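Long-range contacts in dehydroquinate synthase (Thermus thermophilus, PDB 1UJN), which probably converts 3-deoxy-D-arabino-heptulosonate 7-phosphate into 3-dehydroquinate and phosphate, using NAD(+) and one divalent metal ion, zinc or cobalt, per subunit: residues A[128-132]-A[144-148]; A[187-191]-A[276-280]; A[54-58]-A[72-76]. All blocks are in the same frame, centred on the assembly; numbering follows the deposited sequence.

Interaction 1 of 3, residues A[128-132]-A[144-148]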
loop_
_atom_site.group_PDB
_atom_site.type_symbol
_atom_site.label_atom_id
_atom_site.label_comp_id
_atom_site.label_asym_id
_atom_site.label_seq_id
_atom_site.Cartn_x
_atom_site.Cartn_y
_atom_site.Cartn_z
ATOM N N VAL A 128 13.550 11.115 -3.839
ATOM C CA VAL A 128 14.116 9.777 -3.976
ATOM C C VAL A 128 13.770 8.908 -2.770
ATOM O O VAL A 128 13.738 9.394 -1.640
ATOM C CB VAL A 128 15.662 9.855 -4.088
ATOM C CG1 VAL A 128 16.255 8.465 -4.261
ATOM C CG2 VAL A 128 16.047 10.772 -5.248
ATOM N N GLY A 129 13.501 7.628 -3.015
ATOM C CA GLY A 129 13.189 6.723 -1.915
ATOM C C GLY A 129 11.800 6.110 -1.915
ATOM O O GLY A 129 11.586 5.040 -1.337
ATOM N N GLY A 130 10.852 6.796 -2.540
ATOM C CA GLY A 130 9.490 6.298 -2.615
ATOM C C GLY A 130 8.734 6.235 -1.297
ATOM O O GLY A 130 7.670 5.628 -1.229
ATOM N N LYS A 131 9.273 6.843 -0.246
ATOM C CA LYS A 131 8.592 6.820 1.049
ATOM C C LYS A 131 7.369 7.725 1.082
ATOM O O LYS A 131 7.458 8.905 0.761
ATOM C CB LYS A 131 9.531 7.256 2.166
ATOM C CG LYS A 131 10.692 6.326 2.408
ATOM C CD LYS A 131 11.398 6.717 3.693
ATOM C CE LYS A 131 12.436 5.680 4.084
ATOM N NZ LYS A 131 13.052 6.015 5.402
ATOM N N THR A 132 6.225 7.162 1.460
ATOM C CA THR A 132 4.991 7.936 1.572
ATOM C C THR A 132 4.315 7.463 2.849
ATOM O O THR A 132 4.672 6.411 3.382
ATOM C CB THR A 132 4.027 7.689 0.380
ATOM O OG1 THR A 132 3.400 6.409 0.519
ATOM C CG2 THR A 132 4.784 7.737 -0.941
ATOM N N GLY A 144 2.052 3.718 5.900
ATOM C CA GLY A 144 2.469 4.267 4.628
ATOM C C GLY A 144 2.645 3.229 3.555
ATOM O O GLY A 144 2.078 2.138 3.626
ATOM N N ALA A 145 3.452 3.581 2.563
ATOM C CA ALA A 145 3.703 2.698 1.444
ATOM C C ALA A 145 4.888 3.190 0.645
ATOM O O ALA A 145 5.148 4.392 0.581
ATOM C CB ALA A 145 2.470 2.657 0.540
ATOM N N PHE A 146 5.623 2.258 0.052
ATOM C CA PHE A 146 6.719 2.643 -0.819
ATOM C C PHE A 146 6.051 2.732 -2.185
ATOM O O PHE A 146 5.609 1.721 -2.744
ATOM C CB PHE A 146 7.826 1.588 -0.810
ATOM C CG PHE A 146 8.695 1.650 0.413
ATOM C CD1 PHE A 146 8.534 0.735 1.446
ATOM C CD2 PHE A 146 9.653 2.655 0.547
ATOM C CE1 PHE A 146 9.317 0.820 2.600
ATOM C CE2 PHE A 146 10.438 2.749 1.697
ATOM C CZ PHE A 146 10.266 1.827 2.722
ATOM N N HIS A 147 5.937 3.953 -2.695
ATOM C CA HIS A 147 5.292 4.196 -3.975
ATOM C C HIS A 147 6.069 5.326 -4.638
ATOM O O HIS A 147 6.140 6.437 -4.110
ATOM C CB HIS A 147 3.834 4.595 -3.748
ATOM C CG HIS A 147 3.009 4.611 -4.996
ATOM N ND1 HIS A 147 2.994 3.563 -5.888
ATOM C CD2 HIS A 147 2.169 5.545 -5.497
ATOM C CE1 HIS A 147 2.179 3.849 -6.888
ATOM N NE2 HIS A 147 1.665 5.046 -6.675
ATOM N N PHE A 148 6.670 5.021 -5.782
ATOM C CA PHE A 148 7.493 5.993 -6.487
ATOM C C PHE A 148 6.733 6.850 -7.467
ATOM O O PHE A 148 5.826 6.379 -8.147
ATOM C CB PHE A 148 8.624 5.283 -7.232
ATOM C CG PHE A 148 9.486 4.445 -6.348
ATOM C CD1 PHE A 148 9.119 3.149 -6.030
ATOM C CD2 PHE A 148 10.640 4.974 -5.784
ATOM C CE1 PHE A 148 9.885 2.385 -5.155
ATOM C CE2 PHE A 148 11.416 4.216 -4.902
ATOM C CZ PHE A 148 11.034 2.921 -4.591
#

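Interaction 2 of 3, residues A[187-191]-A[276-280]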
loop_
_atom_site.group_PDB
_atom_site.type_symbol
_atom_site.label_atom_id
_atom_site.label_comp_id
_atom_site.label_asym_id
_atom_site.label_seq_id
_atom_site.Cartn_x
_atom_site.Cartn_y
_atom_site.Cartn_z
ATOM N N LEU A 187 28.926 20.976 0.913
ATOM C CA LEU A 187 29.140 21.524 2.249
ATOM C C LEU A 187 29.173 23.051 2.185
ATOM O O LEU A 187 29.189 23.726 3.211
ATOM C CB LEU A 187 30.459 21.003 2.836
ATOM C CG LEU A 187 30.646 19.485 2.919
ATOM C CD1 LEU A 187 31.955 19.174 3.635
ATOM C CD2 LEU A 187 29.475 18.846 3.659
ATOM N N LYS A 188 29.169 23.582 0.968
ATOM C CA LYS A 188 29.213 25.024 0.729
ATOM C C LYS A 188 27.793 25.575 0.572
ATOM O O LYS A 188 27.222 25.532 -0.521
ATOM C CB LYS A 188 30.037 25.285 -0.538
ATOM C CG LYS A 188 30.203 26.744 -0.936
ATOM C CD LYS A 188 30.963 26.832 -2.259
ATOM C CE LYS A 188 31.184 28.273 -2.708
ATOM N NZ LYS A 188 32.129 29.007 -1.820
ATOM N N VAL A 189 27.241 26.113 1.661
ATOM C CA VAL A 189 25.873 26.635 1.659
ATOM C C VAL A 189 25.691 28.069 2.170
ATOM O O VAL A 189 24.679 28.709 1.878
ATOM C CB VAL A 189 24.953 25.733 2.514
ATOM C CG1 VAL A 189 25.009 24.292 2.016
ATOM C CG2 VAL A 189 25.376 25.806 3.973
ATOM N N GLU A 190 26.665 28.568 2.929
ATOM C CA GLU A 190 26.593 29.909 3.517
ATOM C C GLU A 190 26.073 31.047 2.636
ATOM O O GLU A 190 25.457 31.985 3.139
ATOM C CB GLU A 190 27.962 30.304 4.082
ATOM C CG GLU A 190 28.490 29.354 5.143
ATOM C CD GLU A 190 29.773 29.852 5.790
ATOM O OE1 GLU A 190 30.745 30.142 5.058
ATOM O OE2 GLU A 190 29.810 29.949 7.035
ATOM N N ASP A 191 26.310 30.969 1.331
ATOM C CA ASP A 191 25.883 32.025 0.413
ATOM C C ASP A 191 24.538 31.779 -0.261
ATOM O O ASP A 191 23.930 32.701 -0.809
ATOM C CB ASP A 191 26.930 32.205 -0.685
ATOM C CG ASP A 191 27.122 30.946 -1.509
ATOM O OD1 ASP A 191 27.628 29.950 -0.951
ATOM O OD2 ASP A 191 26.760 30.949 -2.707
ATOM N N ARG A 276 30.193 26.001 11.079
ATOM C CA ARG A 276 29.805 26.987 10.074
ATOM C C ARG A 276 28.330 26.818 9.738
ATOM O O ARG A 276 27.573 27.789 9.703
ATOM C CB ARG A 276 30.624 26.818 8.789
ATOM C CG ARG A 276 31.871 27.679 8.706
ATOM C CD ARG A 276 32.372 27.790 7.267
ATOM N NE ARG A 276 32.887 26.529 6.735
ATOM C CZ ARG A 276 33.987 25.921 7.174
ATOM N NH1 ARG A 276 34.700 26.452 8.160
ATOM N NH2 ARG A 276 34.379 24.781 6.621
ATOM N N LEU A 277 27.937 25.574 9.479
ATOM C CA LEU A 277 26.559 25.241 9.142
ATOM C C LEU A 277 25.585 25.760 10.193
ATOM O O LEU A 277 24.565 26.368 9.860
ATOM C CB LEU A 277 26.399 23.721 9.021
ATOM C CG LEU A 277 24.962 23.215 8.843
ATOM C CD1 LEU A 277 24.448 23.623 7.471
ATOM C CD2 LEU A 277 24.911 21.704 8.993
ATOM N N LEU A 278 25.904 25.508 11.460
ATOM C CA LEU A 278 25.058 25.927 12.576
ATOM C C LEU A 278 24.942 27.436 12.758
ATOM O O LEU A 278 23.890 27.932 13.156
ATOM C CB LEU A 278 25.557 25.287 13.874
ATOM C CG LEU A 278 25.350 23.770 13.957
ATOM C CD1 LEU A 278 26.108 23.201 15.151
ATOM C CD2 LEU A 278 23.864 23.464 14.069
ATOM N N LEU A 279 26.020 28.167 12.485
ATOM C CA LEU A 279 25.989 29.622 12.620
ATOM C C LEU A 279 25.134 30.218 11.510
ATOM O O LEU A 279 24.347 31.134 11.736
ATOM C CB LEU A 279 27.403 30.199 12.553
ATOM C CG LEU A 279 28.306 29.885 13.746
ATOM C CD1 LEU A 279 29.637 30.605 13.577
ATOM C CD2 LEU A 279 27.626 30.325 15.033
ATOM N N TRP A 280 25.298 29.685 10.307
ATOM C CA TRP A 280 24.540 30.133 9.148
ATOM C C TRP A 280 23.068 29.754 9.317
ATOM O O TRP A 280 22.169 30.517 8.963
ATOM C CB TRP A 280 25.106 29.466 7.894
ATOM C CG TRP A 280 24.281 29.638 6.668
ATOM C CD1 TRP A 280 24.221 30.739 5.864
ATOM C CD2 TRP A 280 23.405 28.666 6.087
ATOM N NE1 TRP A 280 23.365 30.511 4.814
ATOM C CE2 TRP A 280 22.849 29.246 4.927
ATOM C CE3 TRP A 280 23.034 27.359 6.436
ATOM C CZ2 TRP A 280 21.943 28.565 4.107
ATOM C CZ3 TRP A 280 22.135 26.680 5.624
ATOM C CH2 TRP A 280 21.599 27.286 4.471
HETATM O O HOH W 1 28.323 30.284 9.146
#

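Interaction 3 of 3, residues A[54-58]-A[72-76]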
loop_
_atom_site.group_PDB
_atom_site.type_symbol
_atom_site.label_atom_id
_atom_site.label_comp_id
_atom_site.label_asym_id
_atom_site.label_seq_id
_atom_site.Cartn_x
_atom_site.Cartn_y
_atom_site.Cartn_z
ATOM N N HIS A 54 -9.685 18.971 -11.721
ATOM C CA HIS A 54 -10.032 18.664 -10.336
ATOM C C HIS A 54 -8.883 19.021 -9.402
ATOM O O HIS A 54 -7.817 18.406 -9.463
ATOM C CB HIS A 54 -10.357 17.177 -10.198
ATOM C CG HIS A 54 -11.381 16.692 -11.175
ATOM N ND1 HIS A 54 -12.649 17.229 -11.253
ATOM C CD2 HIS A 54 -11.321 15.729 -12.125
ATOM C CE1 HIS A 54 -13.324 16.618 -12.210
ATOM N NE2 HIS A 54 -12.542 15.704 -12.755
ATOM N N LEU A 55 -9.104 20.013 -8.542
ATOM C CA LEU A 55 -8.077 20.455 -7.601
ATOM C C LEU A 55 -8.595 20.518 -6.175
ATOM O O LEU A 55 -9.729 20.927 -5.942
ATOM C CB LEU A 55 -7.555 21.844 -7.979
ATOM C CG LEU A 55 -6.753 22.041 -9.267
ATOM C CD1 LEU A 55 -7.677 22.005 -10.472
ATOM C CD2 LEU A 55 -6.035 23.383 -9.192
ATOM N N LEU A 56 -7.752 20.122 -5.225
ATOM C CA LEU A 56 -8.109 20.145 -3.812
ATOM C C LEU A 56 -6.945 20.727 -3.027
ATOM O O LEU A 56 -5.816 20.216 -3.099
ATOM C CB LEU A 56 -8.416 18.732 -3.298
ATOM C CG LEU A 56 -8.728 18.650 -1.796
ATOM C CD1 LEU A 56 -10.028 19.405 -1.500
ATOM C CD2 LEU A 56 -8.853 17.198 -1.358
ATOM N N GLY A 57 -7.221 21.802 -2.291
ATOM C CA GLY A 57 -6.199 22.455 -1.496
ATOM C C GLY A 57 -6.230 21.970 -0.061
ATOM O O GLY A 57 -7.293 21.691 0.489
ATOM N N LEU A 58 -5.056 21.863 0.546
ATOM C CA LEU A 58 -4.956 21.394 1.914
ATOM C C LEU A 58 -3.923 22.200 2.675
ATOM O O LEU A 58 -2.994 22.752 2.088
ATOM C CB LEU A 58 -4.524 19.925 1.942
ATOM C CG LEU A 58 -5.344 18.852 1.233
ATOM C CD1 LEU A 58 -4.580 17.540 1.287
ATOM C CD2 LEU A 58 -6.702 18.710 1.885
ATOM N N LYS A 72 -10.420 11.847 3.650
ATOM C CA LYS A 72 -11.061 12.945 2.931
ATOM C C LYS A 72 -10.602 12.997 1.479
ATOM O O LYS A 72 -11.417 13.123 0.569
ATOM C CB LYS A 72 -10.753 14.285 3.607
ATOM C CG LYS A 72 -11.598 15.439 3.079
ATOM C CD LYS A 72 -11.387 16.706 3.901
ATOM C CE LYS A 72 -10.100 17.412 3.516
ATOM N NZ LYS A 72 -10.302 18.269 2.313
ATOM N N VAL A 73 -9.294 12.895 1.263
ATOM C CA VAL A 73 -8.760 12.938 -0.093
ATOM C C VAL A 73 -9.252 11.743 -0.906
ATOM O O VAL A 73 -9.647 11.892 -2.060
ATOM C CB VAL A 73 -7.212 12.971 -0.090
ATOM C CG1 VAL A 73 -6.689 13.043 -1.527
ATOM C CG2 VAL A 73 -6.721 14.179 0.710
ATOM N N LEU A 74 -9.236 10.555 -0.311
ATOM C CA LEU A 74 -9.706 9.369 -1.021
ATOM C C LEU A 74 -11.174 9.505 -1.452
ATOM O O LEU A 74 -11.530 9.186 -2.585
ATOM C CB LEU A 74 -9.518 8.126 -0.145
ATOM C CG LEU A 74 -8.062 7.697 0.075
ATOM C CD1 LEU A 74 -7.992 6.722 1.242
ATOM C CD2 LEU A 74 -7.502 7.054 -1.198
ATOM N N SER A 75 -12.027 9.976 -0.551
ATOM C CA SER A 75 -13.438 10.141 -0.888
ATOM C C SER A 75 -13.621 11.214 -1.952
ATOM O O SER A 75 -14.534 11.139 -2.777
ATOM C CB SER A 75 -14.244 10.490 0.362
ATOM O OG SER A 75 -14.407 9.342 1.179
ATOM N N TRP A 76 -12.738 12.207 -1.940
ATOM C CA TRP A 76 -12.798 13.289 -2.914
ATOM C C TRP A 76 -12.541 12.704 -4.304
ATOM O O TRP A 76 -13.253 13.015 -5.258
ATOM C CB TRP A 76 -11.756 14.362 -2.567
ATOM C CG TRP A 76 -11.691 15.492 -3.544
ATOM C CD1 TRP A 76 -12.654 16.431 -3.783
ATOM C CD2 TRP A 76 -10.616 15.784 -4.439
ATOM N NE1 TRP A 76 -12.245 17.288 -4.777
ATOM C CE2 TRP A 76 -10.997 16.914 -5.198
ATOM C CE3 TRP A 76 -9.365 15.201 -4.675
ATOM C CZ2 TRP A 76 -10.171 17.471 -6.177
ATOM C CZ3 TRP A 76 -8.539 15.760 -5.654
ATOM C CH2 TRP A 76 -8.950 16.883 -6.390
HETATM O O HOH W 2 -12.415 20.408 -5.064
HETATM O O HOH W 3 -10.087 20.959 1.541
#

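Interaction 1 of 3, residues A[128-132]-A[144-148]
Gly130 and His147 meet at the mouth of a beta hairpin whose antiparallel strands are 131-136 and 144-146. The tight part joins backbone to backbone and a ring to a glycine. His147 N reaches a lone pair of Gly130 O at 2.8 Å, in the carbonyl plane, and beside it Gly130 CA lies over one face of the Phe148 ring in a CH-pi contact, 4.0 Å from its centroid. A CB on Gly130 would collide with Phe148 CE2, and its positive phi also suits glycine. Thr132 and Ala145 form a hydrogen-bonded pair on the face packed against Phe102 of helix 94-106, where alanine is small enough to fit. The opposite face is looser: exposed Lys131 and Phe146 lie side by side, Lys131 CG 3.7 Å from Phe146 CE2, and Arg109 of the second subunit packs on both. Lys131 is a predicted NAD(+)-binding residue, so the hairpin probably borders the cofactor pocket. Ala145 O takes a weak bond from Thr132 N and a second from the Thr132 hydroxyl. With chi1 at 75°, OG1 sits between the backbone N and the carbonyl carbon and comes to 2.7 Å from Ala145 O, tilted 27° from that carbonyl's plane.

Interaction 2 of 3, residues A[187-191]-A[276-280]
Glu190 OE2 accepts a hydrogen bond of 2.6 Å from water 1, which donates a second one to Arg276 O. The carboxylate thus reaches the helix backbone through water, and its long, extended side chain suits a place at the surface. It crosses Arg276 at about a right angle, with OE2 3.4 Å from Arg276 CD; the charged ends stay beyond salt-bridge range, Glu190 OE1 lying 4.5 Å from Arg276 NE, so any attraction is probably modest. The contact lays the loop between helices 164-181 and 199-216 against helix 271-281, within the mainly helical C-terminal part of the dehydroquinate synthase fold. Trp280 supplies the broad surface for this. One face of its indole receives two CH-pi contacts: Val189 CG2 stands 3.8 Å from the centroid of the six-membered ring, and Glu190 CA 3.7 Å from that of the five-membered ring. Trp280 CG is anti to the backbone N (chi1 170°), which carries the indole out from the helix to the loop. Lys168 of helix 164-181 makes a cation-pi contact with the same indole. Deeper in, the branched Val189 suits a buried place, its CG2 also touching Leu277 CD1 at 4.2 Å.

Interaction 3 of 3, residues A[54-58]-A[72-76]
Leu56 and Trp76 reach toward each other from strand and helix and overlap lengthwise. Leu56 CB sits over one face of the indole in a CH-pi contact, 3.5 Å from the centroid of the six-membered ring and only 7° off its normal, while the branch CD2 lies farther along, 3.8 Å from Trp76 CD2. The first torsion of Trp76 (177°) sets CG opposite the backbone N, and the ring extends from the helix until its six-membered end meets the strand backbone. There Trp76 CZ2 approaches Leu55 C at 3.4 Å, and His54 O stands at the ring edge. This places helix 67-80 against an outermost strand, 55-58, of the parallel part of the sheet in the N-terminal region, which probably binds NAD(+); the segments run antiparallel at 169°, their axes 10.6 Å apart, in the first half of a beta-alpha-beta crossover, in which the helix leads from strand 55-58 to strand 87-92, with strand 31-36 between them. Leu58 and Val73 cross obliquely, with Leu58 CD1 4.0 Å from Val73 CG2; both are buried, and Leu99 and Val103 of helix 94-106 pack on them in turn. Nearer solvent, Lys72 bends at its last two torsions and brings NZ within 3.7 Å of Leu58 CD2, a place where a long chain can offer methylenes to leucine and still keep its ammonium hydrated. Two waters bridge the segments: water 3 accepts from Lys72 NZ at 2.8 Å and donates to Gly57 O, while water 2 donates to Leu55 O and weakly accepts from Trp76 NE1. With an alanine in place of Trp76, the face covering Leu56 and the NE1 donor would be gone, which is likely to open a gap between helix and strand.

Overall arrangement
From the N terminus, interaction 3 comes first, closing the short connection from strand 55-58 into helix 67-80 at one edge of the main sheet. Interaction 1 follows, after the strands 87-92 and 112-117, and closes the hairpin of residues 131-146. Interaction 2 opens only after that and spans the longest intervening stretch, 84 residues that are mostly helix and include no strand, joining an early loop of the C-terminal region to helix 271-281. The three are in series, neither nested nor crossing. Interactions 1 and 3 share the N-terminal region, their centres 20 Å apart, and both touch the second subunit; interaction 2, about 30 Å from interaction 1 centre to centre, touches no other chain.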